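Chain length determinant protein (PDB 4E2H) regulates the length of lipopolysaccharide O-antigen chains, probably through its periplasmic domain at the inner membrane. Local coordinates at residues I155-A158 with L159-N163; Q180-L183 with F184-G187. All coordinates share one frame; numbering follows the deposited sequence.

In the fold
Both contacts are local and buried; their centres lie about 48 and 47 Å from the centre of the chain and about 8 Å from each other, at the distal end of the long helix 97-164. Contact 1 is in the last turns of that helix; contact 2 is a short 3-10 segment in the connection leading to helix 187-195. They meet where Ala158 CB packs on Leu183 CB at 3.6 Å and where Gln180 NE2 approaches the Tyr161 ring. In contact 1 the Glu157 side chain packs at the hydroxyl end of the Tyr161 ring, whereas contact 2 is held by 3-10 backbone bonds among apolar side chains. Each touches the second subunit, with polar bonds from Glu157 and Asp181 among them.

Contact 1 of 2, residues I155-A158 with L159-N163; sequences IQEA and LQYAN
Ala162 N donates to Ala158 O at 3.0 Å, a regular i to i+4 bond (N-H...O angle 160°) on an unbroken helix. One turn earlier the bonding is poorer: Leu159 N is shared weakly between the carbonyls of Ile155 and Gln156, and Gln160 N makes a weak i to i+3 bond to Glu157 O. The Tyr161 ring folds back along the helix, its CG beside the backbone N (chi1 -48°), and one face lies over the preceding turn. Glu157 O sits 3.5 Å above the ring centre, and Ala158 CA is 3.6 Å from Tyr161 CD2. All this belongs to the last turns of helix 97-164, the long helix of the Wzz periplasmic domain. Glu157 reaches the other end of the ring: with CG anti to the backbone N (chi1 -173°), it brings CG to 3.0 Å from Tyr161 OH, a tight approach whose exact value is doubtful. The bend at chi2 then turns the carboxylate, whose plane stands nearly perpendicular to the ring. Glu157 OE2 is hydrogen-bonded to Thr200 of the second subunit, which fixes one end of the carboxylate at the interface. Gln160 lies across from the same acid, with its OE1 3.7 Å from Glu157 OE1 and its CB 3.3 Å from Glu157 O. On another side of the helix, Ile155 packs against Met194 and Ile195, and Leu159 against Ser188.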
ATOM      1  N   ILE C 155     -15.053 -14.047  35.461  1.00 36.52           N
ATOM      2  CA  ILE C 155     -16.373 -14.539  35.804  1.00 36.86           C
ATOM      3  C   ILE C 155     -16.304 -15.806  36.669  1.00 38.58           C
ATOM      4  O   ILE C 155     -16.944 -15.849  37.715  1.00 40.14           O
ATOM      5  CB  ILE C 155     -17.254 -14.742  34.543  1.00 35.37           C
ATOM      6  CG1 ILE C 155     -17.796 -13.389  34.072  1.00 35.76           C
ATOM      7  CG2 ILE C 155     -18.391 -15.708  34.830  1.00 34.77           C
ATOM      8  CD1 ILE C 155     -17.777 -13.193  32.560  1.00 36.13           C
ATOM      9  N   GLN C 156     -15.531 -16.819  36.264  1.00 40.40           N
ATOM     10  CA  GLN C 156     -15.374 -18.033  37.093  1.00 43.45           C
ATOM     11  C   GLN C 156     -15.002 -17.674  38.525  1.00 41.56           C
ATOM     12  O   GLN C 156     -15.429 -18.327  39.475  1.00 41.83           O
ATOM     13  CB  GLN C 156     -14.312 -18.987  36.526  1.00 43.28           C
ATOM     14  CG  GLN C 156     -14.891 -20.196  35.783  1.00 52.89           C
ATOM     15  CD  GLN C 156     -14.019 -20.653  34.604  1.00 53.66           C
ATOM     16  OE1 GLN C 156     -12.881 -20.201  34.445  1.00 53.41           O
ATOM     17  NE2 GLN C 156     -14.560 -21.547  33.772  1.00 52.60           N
ATOM     18  N   GLU C 157     -14.209 -16.619  38.656  1.00 42.55           N
ATOM     19  CA  GLU C 157     -13.629 -16.231  39.921  1.00 43.63           C
ATOM     20  C   GLU C 157     -14.688 -15.585  40.798  1.00 46.78           C
ATOM     21  O   GLU C 157     -14.827 -15.910  41.989  1.00 47.49           O
ATOM     22  CB  GLU C 157     -12.481 -15.266  39.665  1.00 40.33           C
ATOM     23  CG  GLU C 157     -11.668 -14.898  40.862  1.00 47.99           C
ATOM     24  CD  GLU C 157     -10.655 -15.985  41.248  1.00 55.53           C
ATOM     25  OE1 GLU C 157     -10.633 -17.062  40.578  1.00 54.19           O
ATOM     26  OE2 GLU C 157      -9.878 -15.755  42.224  1.00 49.24           O
ATOM     27  N   ALA C 158     -15.452 -14.677  40.204  1.00 36.05           N
ATOM     28  CA  ALA C 158     -16.462 -13.952  40.968  1.00 38.99           C
ATOM     29  C   ALA C 158     -17.640 -14.856  41.374  1.00 40.42           C
ATOM     30  O   ALA C 158     -18.471 -14.479  42.205  1.00 37.35           O
ATOM     31  CB  ALA C 158     -16.959 -12.748  40.192  1.00 37.51           C
ATOM     32  N   LEU C 159     -17.722 -16.039  40.775  1.00 45.01           N
ATOM     33  CA  LEU C 159     -18.817 -16.941  41.079  1.00 46.18           C
ATOM     34  C   LEU C 159     -18.566 -17.484  42.465  1.00 49.26           C
ATOM     35  O   LEU C 159     -19.495 -17.623  43.266  1.00 45.44           O
ATOM     36  CB  LEU C 159     -18.882 -18.092  40.088  1.00 45.50           C
ATOM     37  CG  LEU C 159     -19.921 -19.162  40.398  1.00 43.66           C
ATOM     38  CD1 LEU C 159     -21.303 -18.552  40.396  1.00 45.35           C
ATOM     39  CD2 LEU C 159     -19.832 -20.249  39.357  1.00 50.34           C
ATOM     40  N   GLN C 160     -17.299 -17.788  42.740  1.00 49.21           N
ATOM     41  CA  GLN C 160     -16.884 -18.202  44.065  1.00 47.37           C
ATOM     42  C   GLN C 160     -17.272 -17.136  45.088  1.00 50.80           C
ATOM     43  O   GLN C 160     -17.935 -17.435  46.080  1.00 51.84           O
ATOM     44  CB  GLN C 160     -15.377 -18.420  44.082  1.00 50.34           C
ATOM     45  CG  GLN C 160     -14.945 -19.600  43.254  1.00 52.26           C
ATOM     46  CD  GLN C 160     -13.455 -19.827  43.335  1.00 63.84           C
ATOM     47  OE1 GLN C 160     -12.661 -18.898  43.127  1.00 62.20           O
ATOM     48  NE2 GLN C 160     -13.055 -21.063  43.666  1.00 62.43           N
ATOM     49  N   TYR C 161     -16.866 -15.890  44.849  1.00 44.80           N
ATOM     50  CA  TYR C 161     -17.193 -14.809  45.780  1.00 39.92           C
ATOM     51  C   TYR C 161     -18.688 -14.813  46.044  1.00 40.22           C
ATOM     52  O   TYR C 161     -19.122 -14.729  47.186  1.00 43.22           O
ATOM     53  CB  TYR C 161     -16.783 -13.427  45.237  1.00 41.17           C
ATOM     54  CG  TYR C 161     -15.375 -13.305  44.671  1.00 41.10           C
ATOM     55  CD1 TYR C 161     -14.370 -14.193  45.025  1.00 39.28           C
ATOM     56  CD2 TYR C 161     -15.058 -12.276  43.785  1.00 44.06           C
ATOM     57  CE1 TYR C 161     -13.089 -14.067  44.507  1.00 46.21           C
ATOM     58  CE2 TYR C 161     -13.785 -12.142  43.253  1.00 43.40           C
ATOM     59  CZ  TYR C 161     -12.799 -13.038  43.615  1.00 46.15           C
ATOM     60  OH  TYR C 161     -11.522 -12.908  43.096  1.00 44.21           O
ATOM     61  N   ALA C 162     -19.492 -14.891  44.989  1.00 35.80           N
ATOM     62  CA  ALA C 162     -20.939 -14.837  45.183  1.00 35.95           C
ATOM     63  C   ALA C 162     -21.445 -16.069  45.965  1.00 37.29           C
ATOM     64  O   ALA C 162     -22.181 -15.914  46.924  1.00 36.41           O
ATOM     65  CB  ALA C 162     -21.669 -14.683  43.875  1.00 32.16           C
ATOM     66  N   ASN C 163     -21.046 -17.276  45.560  1.00 39.05           N
ATOM     67  CA  ASN C 163     -21.370 -18.478  46.325  1.00 42.17           C
ATOM     68  C   ASN C 163     -21.105 -18.305  47.822  1.00 42.02           C
ATOM     69  O   ASN C 163     -22.001 -18.514  48.644  1.00 41.49           O
ATOM     70  CB  ASN C 163     -20.601 -19.698  45.816  1.00 36.84           C
ATOM     71  CG  ASN C 163     -21.203 -20.274  44.548  1.00 37.45           C
ATOM     72  OD1 ASN C 163     -22.322 -19.911  44.150  1.00 38.23           O
ATOM     73  ND2 ASN C 163     -20.465 -21.186  43.903  1.00 30.97           N
TER

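Contact 2 of 2, residues Q180-L183 with F184-G187; sequences QDTL and FLLG
Leu183, Phe184 and Thr182 carry most of this local contact. Leu183 O accepts a nearly straight bond from Leu186 N at 2.9 Å (N-H...O angle 171°), and the Leu186 side chain curls back over the same carbonyl, with CG 3.2 Å from Leu183 O. Their branches also meet, Leu183 CD2 lying 3.5 Å from Leu186 CD1, and both side chains lean on Leu191 and Met194 of helix 187-195. One residue earlier the pattern repeats: Leu185 N bonds to Thr182 O from above the carbonyl plane, while Leu185 CD1 comes to 3.7 Å from Thr182 CB. Three successive i to i+3 bonds, the third from Gly187 N to Phe184 O, make a short 3-10 segment, which here ends the loop after helix 97-164 and leads into helix 187-195; Gly187 itself has positive phi. Phe184 swings its ring back along the chain, its CG set between the backbone N and carbonyl carbon (chi1 89°). Asp181 O then lies in the ring plane at its edge, 3.4 Å from Phe184 CD1, while Leu185 CD2 rests over one face toward the rim. Beyond the turn, the Phe184 side chain packs on Ala162 of the long helix and on Ala190 of the second subunit. Thr182 OG1 accepts a hydrogen bond from Thr179 N, and the Asp181 carboxylate forms salt bridges with Arg151 and Arg201 of the second subunit.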
ATOM      1  N   GLN C 180     -13.711  -6.751  38.170  1.00 35.69           N
ATOM      2  CA  GLN C 180     -13.532  -8.041  38.834  1.00 33.62           C
ATOM      3  C   GLN C 180     -14.105  -8.016  40.240  1.00 37.78           C
ATOM      4  O   GLN C 180     -14.494  -9.053  40.770  1.00 43.42           O
ATOM      5  CB  GLN C 180     -12.056  -8.424  38.891  1.00 35.56           C
ATOM      6  CG  GLN C 180     -11.690  -9.549  39.867  1.00 33.78           C
ATOM      7  CD  GLN C 180     -11.986 -10.938  39.319  1.00 34.58           C
ATOM      8  OE1 GLN C 180     -11.233 -11.479  38.489  1.00 31.91           O
ATOM      9  NE2 GLN C 180     -13.088 -11.533  39.788  1.00 39.82           N
ATOM     10  N   ASP C 181     -14.150  -6.847  40.862  1.00 41.37           N
ATOM     11  CA  ASP C 181     -14.637  -6.762  42.232  1.00 44.14           C
ATOM     12  C   ASP C 181     -16.163  -6.917  42.263  1.00 44.50           C
ATOM     13  O   ASP C 181     -16.691  -7.959  42.688  1.00 41.62           O
ATOM     14  CB  ASP C 181     -14.184  -5.439  42.833  1.00 45.58           C
ATOM     15  CG  ASP C 181     -12.667  -5.253  42.742  1.00 49.31           C
ATOM     16  OD1 ASP C 181     -11.919  -6.237  42.990  1.00 47.03           O
ATOM     17  OD2 ASP C 181     -12.222  -4.126  42.411  1.00 53.54           O
ATOM     18  N   THR C 182     -16.837  -5.892  41.742  1.00 31.57           N
ATOM     19  CA  THR C 182     -18.285  -5.843  41.556  1.00 31.35           C
ATOM     20  C   THR C 182     -18.980  -6.946  40.716  1.00 28.26           C
ATOM     21  O   THR C 182     -20.209  -7.050  40.744  1.00 26.29           O
ATOM     22  CB  THR C 182     -18.693  -4.494  40.952  1.00 34.37           C
ATOM     23  OG1 THR C 182     -18.114  -4.376  39.646  1.00 37.92           O
ATOM     24  CG2 THR C 182     -18.196  -3.353  41.836  1.00 35.13           C
ATOM     25  N   LEU C 183     -18.252  -7.768  39.976  1.00 26.73           N
ATOM     26  CA  LEU C 183     -18.957  -8.806  39.205  1.00 28.55           C
ATOM     27  C   LEU C 183     -19.932  -9.645  40.035  1.00 30.69           C
ATOM     28  O   LEU C 183     -21.066  -9.893  39.600  1.00 31.92           O
ATOM     29  CB  LEU C 183     -17.992  -9.735  38.457  1.00 31.08           C
ATOM     30  CG  LEU C 183     -17.741  -9.390  36.989  1.00 32.17           C
ATOM     31  CD1 LEU C 183     -16.436 -10.033  36.497  1.00 29.43           C
ATOM     32  CD2 LEU C 183     -18.934  -9.807  36.115  1.00 32.18           C
ATOM     33  N   PHE C 184     -19.504 -10.088  41.218  1.00 29.68           N
ATOM     34  CA  PHE C 184     -20.313 -11.019  42.009  1.00 26.89           C
ATOM     35  C   PHE C 184     -21.680 -10.412  42.376  1.00 30.82           C
ATOM     36  O   PHE C 184     -22.598 -11.118  42.803  1.00 30.18           O
ATOM     37  CB  PHE C 184     -19.568 -11.478  43.278  1.00 29.10           C
ATOM     38  CG  PHE C 184     -19.783 -10.578  44.474  1.00 25.37           C
ATOM     39  CD1 PHE C 184     -19.023  -9.432  44.646  1.00 23.35           C
ATOM     40  CD2 PHE C 184     -20.739 -10.887  45.433  1.00 26.22           C
ATOM     41  CE1 PHE C 184     -19.220  -8.604  45.742  1.00 23.96           C
ATOM     42  CE2 PHE C 184     -20.939 -10.056  46.527  1.00 24.94           C
ATOM     43  CZ  PHE C 184     -20.180  -8.917  46.674  1.00 25.05           C
ATOM     44  N   LEU C 185     -21.841  -9.108  42.194  1.00 28.71           N
ATOM     45  CA  LEU C 185     -23.137  -8.526  42.480  1.00 29.58           C
ATOM     46  C   LEU C 185     -24.204  -9.018  41.512  1.00 31.37           C
ATOM     47  O   LEU C 185     -25.394  -8.857  41.775  1.00 34.01           O
ATOM     48  CB  LEU C 185     -23.052  -7.009  42.459  1.00 32.34           C
ATOM     49  CG  LEU C 185     -22.016  -6.518  43.472  1.00 30.28           C
ATOM     50  CD1 LEU C 185     -21.609  -5.068  43.189  1.00 32.28           C
ATOM     51  CD2 LEU C 185     -22.550  -6.670  44.876  1.00 31.65           C
ATOM     52  N   LEU C 186     -23.804  -9.612  40.389  1.00 36.95           N
ATOM     53  CA  LEU C 186     -24.799 -10.102  39.408  1.00 35.32           C
ATOM     54  C   LEU C 186     -25.394 -11.387  39.963  1.00 39.34           C
ATOM     55  O   LEU C 186     -26.389 -11.920  39.454  1.00 42.26           O
ATOM     56  CB  LEU C 186     -24.167 -10.365  38.046  1.00 31.78           C
ATOM     57  CG  LEU C 186     -23.295  -9.249  37.460  1.00 34.28           C
ATOM     58  CD1 LEU C 186     -22.478  -9.753  36.285  1.00 31.86           C
ATOM     59  CD2 LEU C 186     -24.124  -8.036  37.067  1.00 42.91           C
ATOM     60  N   GLY C 187     -24.788 -11.884  41.034  1.00 28.35           N
ATOM     61  CA  GLY C 187     -25.335 -13.063  41.671  1.00 35.43           C
ATOM     62  C   GLY C 187     -25.005 -14.302  40.877  1.00 33.11           C
ATOM     63  O   GLY C 187     -24.697 -14.234  39.679  1.00 34.92           O
TER